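Local coordinates for protein poly-beta-1,6-N-acetyl-D-glucosamine N-deacetylase (Aggregatibacter actinomycetemcomitans, PDB 4U10) that probably removes acetyl groups from poly-beta-1,6-N-acetyl-D-glucosamine through its metal-dependent polysaccharide deacetylase domain, the part of the longer protein present here, at residues Ser159-Asn171 with Thr178-Arg190. Residues are numbered along the deposited sequence; the frame is centred on the assembly and turned at random. Where two conformers were deposited one is given.
Sequences SQLPAVVAPEYKN and TEYKNRLVQDFSR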
loop_
_atom_site.group_PDB
_atom_site.type_symbol
_atom_site.label_atom_id
_atom_site.label_comp_id
_atom_site.label_asym_id
_atom_site.label_seq_id
_atom_site.Cartn_x
_atom_site.Cartn_y
_atom_site.Cartn_z
ATOM N N SER A 159 -11.654 -6.715 -22.627
ATOM C CA SER A 159 -11.404 -5.609 -21.697
ATOM C C SER A 159 -10.720 -6.228 -20.466
ATOM O O SER A 159 -11.039 -7.341 -20.109
ATOM C CB SER A 159 -12.718 -4.862 -21.340
ATOM O OG SER A 159 -12.813 -4.486 -19.941
ATOM N N GLN A 160 -9.722 -5.543 -19.889
ATOM C CA GLN A 160 -9.071 -6.013 -18.663
ATOM C C GLN A 160 -9.252 -5.025 -17.518
ATOM O O GLN A 160 -9.021 -3.847 -17.721
ATOM C CB GLN A 160 -7.611 -6.286 -18.902
ATOM C CG GLN A 160 -7.298 -7.752 -18.950
ATOM C CD GLN A 160 -5.840 -8.001 -18.870
ATOM O OE1 GLN A 160 -5.307 -8.473 -17.849
ATOM N NE2 GLN A 160 -5.154 -7.659 -19.950
ATOM N N LEU A 161 -9.701 -5.515 -16.353
ATOM C CA LEU A 161 -9.968 -4.682 -15.146
ATOM C C LEU A 161 -9.196 -5.274 -13.949
ATOM O O LEU A 161 -8.902 -6.450 -13.956
ATOM C CB LEU A 161 -11.458 -4.678 -14.814
ATOM C CG LEU A 161 -12.389 -4.100 -15.867
ATOM C CD1 LEU A 161 -13.836 -4.179 -15.397
ATOM C CD2 LEU A 161 -11.915 -2.672 -16.129
ATOM N N PRO A 162 -8.861 -4.454 -12.907
ATOM C CA PRO A 162 -8.163 -4.981 -11.733
ATOM C C PRO A 162 -8.915 -6.132 -11.175
ATOM O O PRO A 162 -10.094 -6.024 -10.945
ATOM C CB PRO A 162 -8.177 -3.781 -10.737
ATOM C CG PRO A 162 -8.232 -2.581 -11.569
ATOM C CD PRO A 162 -8.916 -2.980 -12.879
ATOM N N ALA A 163 -8.222 -7.232 -10.938
ATOM C CA ALA A 163 -8.796 -8.456 -10.469
ATOM C C ALA A 163 -9.669 -8.348 -9.220
ATOM O O ALA A 163 -10.585 -9.133 -9.045
ATOM C CB ALA A 163 -7.671 -9.510 -10.237
ATOM N N VAL A 164 -9.363 -7.422 -8.326
ATOM C CA VAL A 164 -10.125 -7.255 -7.120
ATOM C C VAL A 164 -11.573 -6.844 -7.431
ATOM O O VAL A 164 -12.472 -7.268 -6.721
ATOM C CB VAL A 164 -9.454 -6.212 -6.184
ATOM C CG1 VAL A 164 -10.380 -5.780 -5.049
ATOM C CG2 VAL A 164 -8.222 -6.795 -5.559
ATOM N N VAL A 165 -11.794 -6.074 -8.497
ATOM C CA VAL A 165 -13.064 -5.350 -8.628
ATOM C C VAL A 165 -13.958 -5.813 -9.765
ATOM O O VAL A 165 -14.981 -5.151 -10.013
ATOM C CB VAL A 165 -12.897 -3.815 -8.729
ATOM C CG1 VAL A 165 -12.290 -3.266 -7.449
ATOM C CG2 VAL A 165 -12.089 -3.380 -9.948
ATOM N N ALA A 166 -13.618 -6.938 -10.412
ATOM C CA ALA A 166 -14.344 -7.418 -11.603
ATOM C C ALA A 166 -14.435 -8.934 -11.608
ATOM O O ALA A 166 -13.396 -9.564 -11.509
ATOM C CB ALA A 166 -13.582 -6.969 -12.851
ATOM N N PRO A 167 -15.669 -9.523 -11.690
ATOM C CA PRO A 167 -15.722 -10.915 -12.029
ATOM C C PRO A 167 -14.984 -11.159 -13.353
ATOM O O PRO A 167 -15.099 -10.384 -14.291
ATOM C CB PRO A 167 -17.219 -11.199 -12.174
ATOM C CG PRO A 167 -17.928 -10.067 -11.475
ATOM C CD PRO A 167 -17.014 -8.908 -11.810
ATOM N N GLU A 168 -14.209 -12.224 -13.371
ATOM C CA GLU A 168 -13.488 -12.690 -14.487
ATOM C C GLU A 168 -14.344 -13.392 -15.554
ATOM O O GLU A 168 -15.234 -14.158 -15.249
ATOM C CB GLU A 168 -12.450 -13.662 -13.979
ATOM C CG GLU A 168 -11.375 -13.918 -14.996
ATOM C CD GLU A 168 -10.252 -14.815 -14.482
ATOM O OE1 GLU A 168 -10.330 -15.461 -13.388
ATOM O OE2 GLU A 168 -9.255 -14.798 -15.167
ATOM N N TYR A 169 -13.991 -13.108 -16.791
ATOM C CA TYR A 169 -14.520 -13.743 -17.945
ATOM C C TYR A 169 -13.436 -14.654 -18.499
ATOM O O TYR A 169 -12.433 -14.178 -18.962
ATOM C CB TYR A 169 -14.880 -12.694 -18.991
ATOM C CG TYR A 169 -15.614 -13.311 -20.136
ATOM C CD1 TYR A 169 -17.014 -13.468 -20.093
ATOM C CD2 TYR A 169 -14.935 -13.773 -21.239
ATOM C CE1 TYR A 169 -17.711 -14.080 -21.138
ATOM C CE2 TYR A 169 -15.609 -14.410 -22.292
ATOM C CZ TYR A 169 -16.997 -14.547 -22.231
ATOM O OH TYR A 169 -17.666 -15.116 -23.288
ATOM N N LYS A 170 -13.633 -15.946 -18.362
ATOM C CA LYS A 170 -12.716 -16.988 -18.870
ATOM C C LYS A 170 -13.574 -18.204 -19.164
ATOM O O LYS A 170 -14.698 -18.353 -18.622
ATOM C CB LYS A 170 -11.632 -17.322 -17.849
ATOM C CG LYS A 170 -12.190 -17.792 -16.544
ATOM C CD LYS A 170 -11.118 -18.224 -15.568
ATOM C CE LYS A 170 -11.821 -18.690 -14.318
ATOM N NZ LYS A 170 -12.758 -17.718 -13.709
ATOM N N ASN A 171 -13.047 -19.075 -20.014
ATOM C CA ASN A 171 -13.783 -20.247 -20.496
ATOM C C ASN A 171 -15.119 -19.823 -21.099
ATOM O O ASN A 171 -16.121 -20.474 -20.906
ATOM C CB ASN A 171 -14.011 -21.232 -19.366
ATOM C CG ASN A 171 -12.733 -21.664 -18.664
ATOM O OD1 ASN A 171 -11.648 -21.836 -19.263
ATOM N ND2 ASN A 171 -12.862 -21.873 -17.384
ATOM N N THR A 178 -20.730 -15.877 -6.523
ATOM C CA THR A 178 -20.162 -16.744 -5.568
ATOM C C THR A 178 -18.750 -17.139 -5.874
ATOM O O THR A 178 -17.952 -17.200 -4.971
ATOM C CB THR A 178 -21.089 -17.963 -5.385
ATOM O OG1 THR A 178 -22.308 -17.462 -4.823
ATOM C CG2 THR A 178 -20.522 -18.869 -4.427
ATOM N N GLU A 179 -18.433 -17.382 -7.142
ATOM C CA GLU A 179 -17.059 -17.695 -7.554
ATOM C C GLU A 179 -16.158 -16.431 -7.325
ATOM O O GLU A 179 -15.066 -16.511 -6.814
ATOM C CB GLU A 179 -17.044 -18.171 -9.018
ATOM C CG GLU A 179 -17.980 -19.352 -9.312
ATOM C CD GLU A 179 -17.893 -19.944 -10.735
ATOM O OE1 GLU A 179 -18.234 -19.280 -11.785
ATOM O OE2 GLU A 179 -17.446 -21.146 -10.781
ATOM N N TYR A 180 -16.658 -15.267 -7.689
ATOM C CA TYR A 180 -15.923 -14.032 -7.579
ATOM C C TYR A 180 -15.635 -13.719 -6.100
ATOM O O TYR A 180 -14.489 -13.418 -5.698
ATOM C CB TYR A 180 -16.747 -12.924 -8.292
ATOM C CG TYR A 180 -16.298 -11.535 -8.001
ATOM C CD1 TYR A 180 -14.927 -11.205 -7.966
ATOM C CD2 TYR A 180 -17.245 -10.524 -7.732
ATOM C CE1 TYR A 180 -14.540 -9.934 -7.683
ATOM C CE2 TYR A 180 -16.859 -9.250 -7.447
ATOM C CZ TYR A 180 -15.521 -8.955 -7.384
ATOM O OH TYR A 180 -15.164 -7.657 -7.060
ATOM N N LYS A 181 -16.647 -13.846 -5.261
ATOM C CA LYS A 181 -16.427 -13.585 -3.857
ATOM C C LYS A 181 -15.420 -14.531 -3.240
ATOM O O LYS A 181 -14.596 -14.123 -2.390
ATOM C CB LYS A 181 -17.716 -13.617 -3.043
ATOM C CG LYS A 181 -17.409 -13.322 -1.574
ATOM C CD LYS A 181 -18.619 -13.039 -0.698
ATOM C CE LYS A 181 -18.204 -12.511 0.667
ATOM N NZ LYS A 181 -17.478 -11.211 0.523
ATOM N N ASN A 182 -15.524 -15.815 -3.569
ATOM C CA ASN A 182 -14.606 -16.859 -3.149
ATOM C C ASN A 182 -13.149 -16.529 -3.518
ATOM O O ASN A 182 -12.237 -16.789 -2.790
ATOM C CB ASN A 182 -14.965 -18.178 -3.891
ATOM C CG ASN A 182 -16.019 -19.016 -3.176
ATOM O OD1 ASN A 182 -16.573 -18.626 -2.138
ATOM N ND2 ASN A 182 -16.290 -20.208 -3.738
ATOM N N ARG A 183 -12.975 -16.054 -4.753
ATOM C CA ARG A 183 -11.664 -15.692 -5.279
ATOM C C ARG A 183 -11.036 -14.601 -4.394
ATOM O O ARG A 183 -9.905 -14.744 -4.019
ATOM C CB ARG A 183 -11.719 -15.229 -6.756
ATOM C CG ARG A 183 -10.372 -14.780 -7.317
ATOM C CD ARG A 183 -10.296 -14.838 -8.848
ATOM N NE ARG A 183 -11.343 -14.014 -9.468
ATOM C CZ ARG A 183 -11.292 -12.684 -9.650
ATOM N NH1 ARG A 183 -10.205 -11.963 -9.322
ATOM N NH2 ARG A 183 -12.336 -12.060 -10.162
ATOM N N LEU A 184 -11.801 -13.572 -4.009
ATOM C CA LEU A 184 -11.292 -12.560 -3.089
ATOM C C LEU A 184 -11.066 -13.046 -1.650
ATOM O O LEU A 184 -10.005 -12.790 -1.018
ATOM C CB LEU A 184 -12.233 -11.369 -3.057
ATOM C CG LEU A 184 -12.745 -10.784 -4.346
ATOM C CD1 LEU A 184 -13.472 -9.484 -4.031
ATOM C CD2 LEU A 184 -11.693 -10.565 -5.393
ATOM N N VAL A 185 -12.044 -13.762 -1.084
ATOM C CA VAL A 185 -11.901 -14.256 0.255
ATOM C C VAL A 185 -10.645 -15.124 0.375
ATOM O O VAL A 185 -9.877 -14.967 1.297
ATOM C CB VAL A 185 -13.119 -15.078 0.696
ATOM C CG1 VAL A 185 -12.857 -15.687 2.075
ATOM C CG2 VAL A 185 -14.360 -14.172 0.740
ATOM N N GLN A 186 -10.411 -16.041 -0.541
ATOM C CA GLN A 186 -9.266 -16.959 -0.346
ATOM C C GLN A 186 -7.940 -16.272 -0.586
ATOM O O GLN A 186 -6.973 -16.580 0.108
ATOM C CB GLN A 186 -9.392 -18.227 -1.192
ATOM C CG GLN A 186 -10.732 -18.974 -0.963
ATOM C CD GLN A 186 -11.097 -19.157 0.528
ATOM O OE1 GLN A 186 -12.272 -19.293 0.893
ATOM N NE2 GLN A 186 -10.127 -19.090 1.368
ATOM N N ASP A 187 -7.896 -15.373 -1.589
ATOM C CA ASP A 187 -6.651 -14.640 -1.849
ATOM C C ASP A 187 -6.278 -13.794 -0.628
ATOM O O ASP A 187 -5.150 -13.848 -0.192
ATOM C CB ASP A 187 -6.768 -13.738 -3.069
ATOM C CG ASP A 187 -5.463 -13.034 -3.381
ATOM O OD1 ASP A 187 -5.295 -11.955 -2.786
ATOM O OD2 ASP A 187 -4.633 -13.604 -4.135
ATOM N N PHE A 188 -7.226 -13.017 -0.105
ATOM C CA PHE A 188 -6.984 -12.219 1.085
ATOM C C PHE A 188 -6.595 -13.013 2.294
ATOM O O PHE A 188 -5.736 -12.607 3.064
ATOM C CB PHE A 188 -8.167 -11.298 1.423
ATOM C CG PHE A 188 -8.568 -10.374 0.308
ATOM C CD1 PHE A 188 -7.717 -10.132 -0.761
ATOM C CD2 PHE A 188 -9.769 -9.661 0.375
ATOM C CE1 PHE A 188 -8.052 -9.314 -1.763
ATOM C CE2 PHE A 188 -10.131 -8.811 -0.637
ATOM C CZ PHE A 188 -9.252 -8.603 -1.722
ATOM N N SER A 189 -7.267 -14.122 2.520
ATOM C CA SER A 189 -6.936 -15.004 3.598
ATOM C C SER A 189 -5.525 -15.643 3.447
ATOM O O SER A 189 -4.780 -15.702 4.411
ATOM C CB SER A 189 -8.006 -16.075 3.712
ATOM O OG SER A 189 -7.470 -17.184 4.361
ATOM N N ARG A 190 -5.118 -16.049 2.246
ATOM C CA ARG A 190 -3.720 -16.479 2.056
ATOM C C ARG A 190 -2.687 -15.369 2.305
ATOM O O ARG A 190 -1.598 -15.624 2.780
ATOM C CB ARG A 190 -3.472 -16.996 0.634
ATOM C CG ARG A 190 -4.235 -18.254 0.242
ATOM C CD ARG A 190 -4.072 -18.461 -1.279
ATOM N NE ARG A 190 -5.172 -19.245 -1.756
ATOM C CZ ARG A 190 -5.839 -19.105 -2.897
ATOM N NH1 ARG A 190 -5.508 -18.181 -3.794
ATOM N NH2 ARG A 190 -6.872 -19.961 -3.145
#
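Three backbone carbonyls of 159-171, those of Ala163, Val164 and Ala166, accept hydrogen bonds from just two side chains of the helix that holds 178-190. Arg183 spreads its two terminal nitrogens over two of them. NH1 donates to Ala163 O at 2.9 Å with an N-H...O angle of 155°, reaching the oxygen from above its carbonyl plane, while NH2 gives Ala166 O a more bent bond of 3.0 Å (137°) that lies in the guanidinium plane. Extended through chi2, the chain bends at chi3 and brings the guanidinium edge to the loop. The third carbonyl, Val164 O, is bonded by Tyr180 OH at 2.7 Å and lies at the ring edge. With CG anti to the backbone N (chi1 166°), the same ring presents one face to Pro167, whose CG sits off-centre in a CH-pi contact 4.3 Å from the centroid. Leu184 CD1 packs 3.6 Å from Val164 O, and Val164 CG2 meets the Phe188 ring at its edge.

Around this first shell, Glu175 forms a salt bridge with Arg183 NH2 and accepts a bond from Glu168 N. Glu168 OE1 lies over a guanidinium face, 4.3 Å from Arg183 NE, so any attraction is probably electrostatic only; the same oxygen makes a weak salt bridge with Lys170 NZ. Asn214 also bonds Tyr180 OH, and helix 215-222 packs on Val164, Leu184 and Phe188. A type I beta turn from Pro162 to Val165, closed by Val165 N bonding Pro162 O, sets Ala163 and Val164 in place.

The contact joins the loop between strands 160-162 and 169-170 to helix 177-199 of the deacetylase domain. The Val164 side chain is about 7 Å from that of zinc ligand His149 and about 10 Å from a zinc ion, near the site but not part of it. The helix thus holds the loop by polar bonds to main-chain oxygens, with apolar contacts beside them and carboxylates probably balancing the arginine's charge.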